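Local coordinates for 165aa long hypothetical protein (Pyrococcus horikoshii, PDB 2DC4) that is of unknown function but belongs to the CYTH family, whose barrel-shaped relatives include class IV adenylyl cyclases and triphosphatases that act on triphosphate substrates, at residues M1-K6 with K138-V143; L107-F112 with I126-S131. All coordinates share one frame; numbering follows the deposited sequence.

Interaction 1: M1-K6 with K138-V143; sequences MEIEVK and KIIWDV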
loop_
_atom_site.group_PDB
_atom_site.type_symbol
_atom_site.label_atom_id
_atom_site.label_comp_id
_atom_site.label_asym_id
_atom_site.label_seq_id
_atom_site.Cartn_x
_atom_site.Cartn_y
_atom_site.Cartn_z
ATOM N N MET A 1 -13.701 -12.703 12.079
ATOM C CA MET A 1 -12.995 -11.544 12.699
ATOM C C MET A 1 -11.792 -11.998 13.517
ATOM O O MET A 1 -11.645 -13.180 13.831
ATOM C CB MET A 1 -13.950 -10.754 13.602
ATOM C CG MET A 1 -14.498 -11.539 14.788
ATOM S SD MET A 1 -15.421 -10.496 15.946
ATOM C CE MET A 1 -16.960 -10.301 15.048
ATOM N N GLU A 2 -10.934 -11.041 13.855
ATOM C CA GLU A 2 -9.737 -11.306 14.637
ATOM C C GLU A 2 -10.139 -11.453 16.101
ATOM O O GLU A 2 -10.777 -10.564 16.661
ATOM C CB GLU A 2 -8.758 -10.137 14.486
ATOM C CG GLU A 2 -7.389 -10.340 15.118
ATOM C CD GLU A 2 -6.549 -9.069 15.101
ATOM O OE1 GLU A 2 -6.490 -8.402 14.048
ATOM O OE2 GLU A 2 -5.944 -8.741 16.142
ATOM N N ILE A 3 -9.784 -12.582 16.708
ATOM C CA ILE A 3 -10.090 -12.825 18.115
ATOM C C ILE A 3 -8.786 -13.131 18.840
ATOM O O ILE A 3 -8.061 -14.061 18.479
ATOM C CB ILE A 3 -11.061 -14.011 18.290
ATOM C CG1 ILE A 3 -12.396 -13.695 17.609
ATOM C CG2 ILE A 3 -11.284 -14.288 19.772
ATOM C CD1 ILE A 3 -13.115 -12.473 18.176
ATOM N N GLU A 4 -8.484 -12.346 19.865
ATOM C CA GLU A 4 -7.250 -12.557 20.596
ATOM C C GLU A 4 -7.241 -11.933 21.981
ATOM O O GLU A 4 -7.897 -10.923 22.226
ATOM C CB GLU A 4 -6.079 -12.002 19.788
ATOM C CG GLU A 4 -6.283 -10.577 19.310
ATOM C CD GLU A 4 -5.050 -10.007 18.638
ATOM O OE1 GLU A 4 -4.466 -10.702 17.782
ATOM O OE2 GLU A 4 -4.671 -8.861 18.959
ATOM N N VAL A 5 -6.499 -12.559 22.886
ATOM C CA VAL A 5 -6.357 -12.061 24.244
ATOM C C VAL A 5 -4.862 -11.904 24.492
ATOM O O VAL A 5 -4.070 -12.783 24.150
ATOM C CB VAL A 5 -6.947 -13.038 25.275
ATOM C CG1 VAL A 5 -6.827 -12.451 26.673
ATOM C CG2 VAL A 5 -8.408 -13.309 24.939
ATOM N N LYS A 6 -4.489 -10.776 25.082
ATOM C CA LYS A 6 -3.093 -10.467 25.365
ATOM C C LYS A 6 -2.811 -10.646 26.851
ATOM O O LYS A 6 -3.636 -10.281 27.688
ATOM C CB LYS A 6 -2.796 -9.019 24.961
ATOM C CG LYS A 6 -1.336 -8.602 25.117
ATOM C CD LYS A 6 -1.146 -7.115 24.818
ATOM C CE LYS A 6 -1.576 -6.766 23.403
ATOM N NZ LYS A 6 -1.400 -5.312 23.125
ATOM N N LYS A 138 -13.579 -19.007 24.200
ATOM C CA LYS A 138 -13.584 -20.177 25.074
ATOM C C LYS A 138 -12.346 -21.023 24.797
ATOM O O LYS A 138 -11.743 -21.593 25.712
ATOM C CB LYS A 138 -14.846 -21.014 24.843
ATOM C CG LYS A 138 -16.143 -20.306 25.207
ATOM C CD LYS A 138 -17.345 -21.209 24.962
ATOM C CE LYS A 138 -18.641 -20.542 25.401
ATOM N NZ LYS A 138 -19.809 -21.455 25.260
ATOM N N ILE A 139 -11.962 -21.098 23.527
ATOM C CA ILE A 139 -10.788 -21.873 23.150
ATOM C C ILE A 139 -9.533 -21.190 23.680
ATOM O O ILE A 139 -8.638 -21.841 24.214
ATOM C CB ILE A 139 -10.675 -22.014 21.618
ATOM C CG1 ILE A 139 -11.826 -22.874 21.092
ATOM C CG2 ILE A 139 -9.333 -22.632 21.249
ATOM C CD1 ILE A 139 -11.863 -22.981 19.577
ATOM N N ILE A 140 -9.479 -19.872 23.527
ATOM C CA ILE A 140 -8.333 -19.108 23.998
ATOM C C ILE A 140 -8.159 -19.298 25.495
ATOM O O ILE A 140 -7.048 -19.514 25.968
ATOM C CB ILE A 140 -8.491 -17.606 23.682
ATOM C CG1 ILE A 140 -8.291 -17.385 22.180
ATOM C CG2 ILE A 140 -7.491 -16.780 24.500
ATOM C CD1 ILE A 140 -8.516 -15.970 21.712
ATOM N N TRP A 141 -9.256 -19.235 26.242
ATOM C CA TRP A 141 -9.140 -19.403 27.685
ATOM C C TRP A 141 -8.775 -20.818 28.132
ATOM O O TRP A 141 -8.100 -20.987 29.145
ATOM C CB TRP A 141 -10.402 -18.883 28.382
ATOM C CG TRP A 141 -10.323 -17.396 28.526
ATOM C CD1 TRP A 141 -10.936 -16.455 27.747
ATOM C CD2 TRP A 141 -9.460 -16.679 29.416
ATOM N NE1 TRP A 141 -10.499 -15.196 28.093
ATOM C CE2 TRP A 141 -9.593 -15.307 29.115
ATOM C CE3 TRP A 141 -8.583 -17.069 30.436
ATOM C CZ2 TRP A 141 -8.880 -14.316 29.800
ATOM C CZ3 TRP A 141 -7.870 -16.082 31.118
ATOM C CH2 TRP A 141 -8.027 -14.723 30.793
ATOM N N ASP A 142 -9.185 -21.839 27.383
ATOM C CA ASP A 142 -8.808 -23.199 27.753
ATOM C C ASP A 142 -7.293 -23.326 27.591
ATOM O O ASP A 142 -6.612 -23.961 28.402
ATOM C CB ASP A 142 -9.509 -24.233 26.863
ATOM C CG ASP A 142 -10.947 -24.471 27.271
ATOM O OD1 ASP A 142 -11.238 -24.409 28.485
ATOM O OD2 ASP A 142 -11.782 -24.737 26.382
ATOM N N VAL A 143 -6.770 -22.716 26.529
ATOM C CA VAL A 143 -5.337 -22.738 26.264
ATOM C C VAL A 143 -4.600 -21.908 27.319
ATOM O O VAL A 143 -3.579 -22.332 27.850
ATOM C CB VAL A 143 -5.014 -22.154 24.866
ATOM C CG1 VAL A 143 -3.505 -22.092 24.659
ATOM C CG2 VAL A 143 -5.670 -22.997 23.794
#
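Val5 and Ile140 form the tight part of this strand-to-helix contact, methyl against methyl, with Val5 CG2 and Ile140 CG2 3.6 Å apart. The two side chains slant across each other: in Ile140, chi1 of -73° sets CG1 beside the backbone N and leaves CG2 opposite that N, where it presses on the valine, while the extended remainder of the chain (chi2 of 176°) carries CD1 down to the strand itself. There CD1 lies 3.8 Å from Glu4 CA and touches Ile3, whose CG2 is also 3.8 Å from Ile140 CD1. Ile3 offers only that branch, its outer end turning away from the helix. The looser side is at Trp141, partly exposed, whose six-membered ring lies oblique to the valine methyl, the side chains crossing at about a right angle, with CZ2 4.2 Å from Val5 CG1. Farther round the helix, Lys138 and Asp142 belong to the solvent side. The side-chain pairs that meet are all apolar. They leave the alternate residues Glu2, Glu4 and Lys6, which spell the ExExK signature of CYTH proteins, on the other face of the strand, consistent with the metal and phosphate binding known for that motif in relatives. The local axes of strand and helix approach to 8.9 Å and cross at -30°, their chains running the same way. Strand 2-8 sits between strands 69-76 and 121-128 of the barrel; helix 133-146 covers it from outside, extending the apolar layer through Trp141, edge-to-face with Phe7, and through Ile139 and Val143 on strand 110-117.

Interaction 2: L107-F112 with I126-S131; sequences LNNVTF and IEVITS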
loop_
_atom_site.group_PDB
_atom_site.type_symbol
_atom_site.label_atom_id
_atom_site.label_comp_id
_atom_site.label_asym_id
_atom_site.label_seq_id
_atom_site.Cartn_x
_atom_site.Cartn_y
_atom_site.Cartn_z
ATOM N N LEU A 107 -0.597 -24.148 17.153
ATOM C CA LEU A 107 -1.202 -25.340 17.739
ATOM C C LEU A 107 -2.646 -25.387 17.244
ATOM O O LEU A 107 -3.516 -24.681 17.753
ATOM C CB LEU A 107 -1.161 -25.255 19.267
ATOM C CG LEU A 107 -1.529 -26.531 20.024
ATOM C CD1 LEU A 107 -0.543 -27.633 19.674
ATOM C CD2 LEU A 107 -1.506 -26.257 21.520
ATOM N N ASN A 108 -2.891 -26.216 16.236
ATOM C CA ASN A 108 -4.222 -26.325 15.657
ATOM C C ASN A 108 -4.675 -24.955 15.151
ATOM O O ASN A 108 -3.965 -24.303 14.385
ATOM C CB ASN A 108 -5.208 -26.869 16.692
ATOM C CG ASN A 108 -4.785 -28.218 17.238
ATOM O OD1 ASN A 108 -4.468 -29.134 16.479
ATOM N ND2 ASN A 108 -4.781 -28.351 18.562
ATOM N N ASN A 109 -5.850 -24.513 15.586
ATOM C CA ASN A 109 -6.388 -23.231 15.152
ATOM C C ASN A 109 -5.960 -22.081 16.060
ATOM O O ASN A 109 -6.492 -20.977 15.974
ATOM C CB ASN A 109 -7.912 -23.308 15.094
ATOM C CG ASN A 109 -8.529 -23.592 16.444
ATOM O OD1 ASN A 109 -7.974 -24.342 17.254
ATOM N ND2 ASN A 109 -9.691 -23.008 16.692
ATOM N N VAL A 110 -4.995 -22.352 16.927
ATOM C CA VAL A 110 -4.491 -21.333 17.844
ATOM C C VAL A 110 -3.083 -20.903 17.466
ATOM O O VAL A 110 -2.246 -21.728 17.102
ATOM C CB VAL A 110 -4.469 -21.854 19.302
ATOM C CG1 VAL A 110 -3.711 -20.880 20.208
ATOM C CG2 VAL A 110 -5.895 -22.028 19.803
ATOM N N THR A 111 -2.836 -19.602 17.551
ATOM C CA THR A 111 -1.527 -19.054 17.254
ATOM C C THR A 111 -1.040 -18.317 18.491
ATOM O O THR A 111 -1.781 -17.542 19.100
ATOM C CB THR A 111 -1.581 -18.064 16.072
ATOM O OG1 THR A 111 -2.030 -18.752 14.897
ATOM C CG2 THR A 111 -0.201 -17.464 15.808
ATOM N N PHE A 112 0.200 -18.592 18.871
ATOM C CA PHE A 112 0.803 -17.938 20.017
ATOM C C PHE A 112 1.808 -16.935 19.485
ATOM O O PHE A 112 2.669 -17.284 18.676
ATOM C CB PHE A 112 1.549 -18.946 20.900
ATOM C CG PHE A 112 0.687 -20.052 21.430
ATOM C CD1 PHE A 112 0.545 -21.243 20.721
ATOM C CD2 PHE A 112 0.004 -19.900 22.631
ATOM C CE1 PHE A 112 -0.265 -22.267 21.203
ATOM C CE2 PHE A 112 -0.810 -20.916 23.125
ATOM C CZ PHE A 112 -0.947 -22.103 22.410
ATOM N N ILE A 126 -2.667 -14.632 22.421
ATOM C CA ILE A 126 -3.189 -15.938 22.048
ATOM C C ILE A 126 -4.319 -15.624 21.080
ATOM O O ILE A 126 -5.311 -14.982 21.441
ATOM C CB ILE A 126 -3.734 -16.728 23.257
ATOM C CG1 ILE A 126 -2.632 -16.901 24.309
ATOM C CG2 ILE A 126 -4.242 -18.098 22.789
ATOM C CD1 ILE A 126 -3.057 -17.759 25.509
ATOM N N GLU A 127 -4.154 -16.076 19.842
ATOM C CA GLU A 127 -5.102 -15.807 18.768
ATOM C C GLU A 127 -5.776 -17.091 18.280
ATOM O O GLU A 127 -5.172 -18.153 18.212
ATOM C CB GLU A 127 -4.343 -15.146 17.616
ATOM C CG GLU A 127 -4.107 -13.654 17.854
ATOM C CD GLU A 127 -3.407 -13.059 16.653
ATOM O OE1 GLU A 127 -3.774 -13.395 15.536
ATOM O OE2 GLU A 127 -2.493 -12.260 16.846
ATOM N N VAL A 128 -7.045 -16.996 17.909
ATOM C CA VAL A 128 -7.748 -18.162 17.395
ATOM C C VAL A 128 -8.543 -17.778 16.160
ATOM O O VAL A 128 -8.963 -16.632 16.011
ATOM C CB VAL A 128 -8.710 -18.753 18.458
ATOM C CG1 VAL A 128 -9.795 -17.752 18.788
ATOM C CG2 VAL A 128 -9.319 -20.057 17.955
ATOM N N ILE A 129 -8.728 -18.740 15.264
ATOM C CA ILE A 129 -9.500 -18.513 14.049
ATOM C C ILE A 129 -10.851 -19.192 14.249
ATOM O O ILE A 129 -10.910 -20.397 14.481
ATOM C CB ILE A 129 -8.799 -19.128 12.823
ATOM C CG1 ILE A 129 -7.412 -18.503 12.652
ATOM C CG2 ILE A 129 -9.642 -18.907 11.573
ATOM C CD1 ILE A 129 -6.591 -19.129 11.538
ATOM N N THR A 130 -11.930 -18.418 14.179
ATOM C CA THR A 130 -13.273 -18.964 14.372
ATOM C C THR A 130 -14.355 -18.054 13.796
ATOM O O THR A 130 -14.193 -16.835 13.729
ATOM C CB THR A 130 -13.564 -19.194 15.879
ATOM O OG1 THR A 130 -12.639 -20.154 16.405
ATOM C CG2 THR A 130 -14.981 -19.708 16.086
ATOM N N SER A 131 -15.462 -18.659 13.374
ATOM C CA SER A 131 -16.577 -17.902 12.819
ATOM C C SER A 131 -17.437 -17.386 13.960
ATOM O O SER A 131 -18.200 -16.433 13.796
ATOM C CB SER A 131 -17.421 -18.790 11.898
ATOM O OG SER A 131 -16.669 -19.239 10.785
#
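Glu127 O is gripped by two adjacent groups of the neighbouring strand: Thr111 N donates to it at 2.8 Å, and Val110 CA adds a weaker CA-H...O contact to the same Glu127 O at 3.3 Å. The Thr111 donor is tilted 19° from the carbonyl plane. In return Glu127 N bonds Thr111 O at 2.9 Å, almost straight at 174°, completing an antiparallel hydrogen-bonded pair. Val110 with Val128 and Phe112 with Ile126 are the flanking non-hydrogen-bonded pairs. Beyond Val110 and Val128 the ladder continues through Ile129 N to Asn109 O, a longer bond of 3.2 Å lying in the carbonyl plane. The Asn109 side chain, with CG between backbone N and carbonyl carbon (chi1 of 62°), runs alongside that of Val128, both pointing the same way. On the face that carries Val110, Val128, Phe112 and Ile126, Val110 CG1 meets Ile126 CG2 at 3.8 Å and also lies over one face of the Phe112 ring, toward its rim. A type II' turn from Leu107 to Val110 links strand 94-107 to strand 110-117, reversing the chain. Strands 110-117 and 121-128 form the next hairpin, flanked by strands 94-107 and 2-8, with the Val110, Phe112 and Val128 face packed beneath helix 133-146 and Phe112 also reaching Leu21 of helix 11-21.

The centres of interactions 1 and 2 lie about 7 Å apart on the same side of the chain's centre. Interaction 2, the hairpin, is nested along the chain inside the long loop that interaction 1 closes by bringing helix 133-146 back to strand 2-8. The two are joined by strand 121-128, which pairs with strand 2-8, where Val5 O and Ile126 N, 2.9 Å apart, are probably hydrogen-bonded. Ile140 of the helix packs on both strand 2-8 and strand 121-128, Val143 on strand 110-117. On the other face, Glu4 OE1 and Glu127 OE2 approach to 2.7 Å, a close pair of like charges, consistent with the acidic, metal-binding tunnel of CYTH relatives.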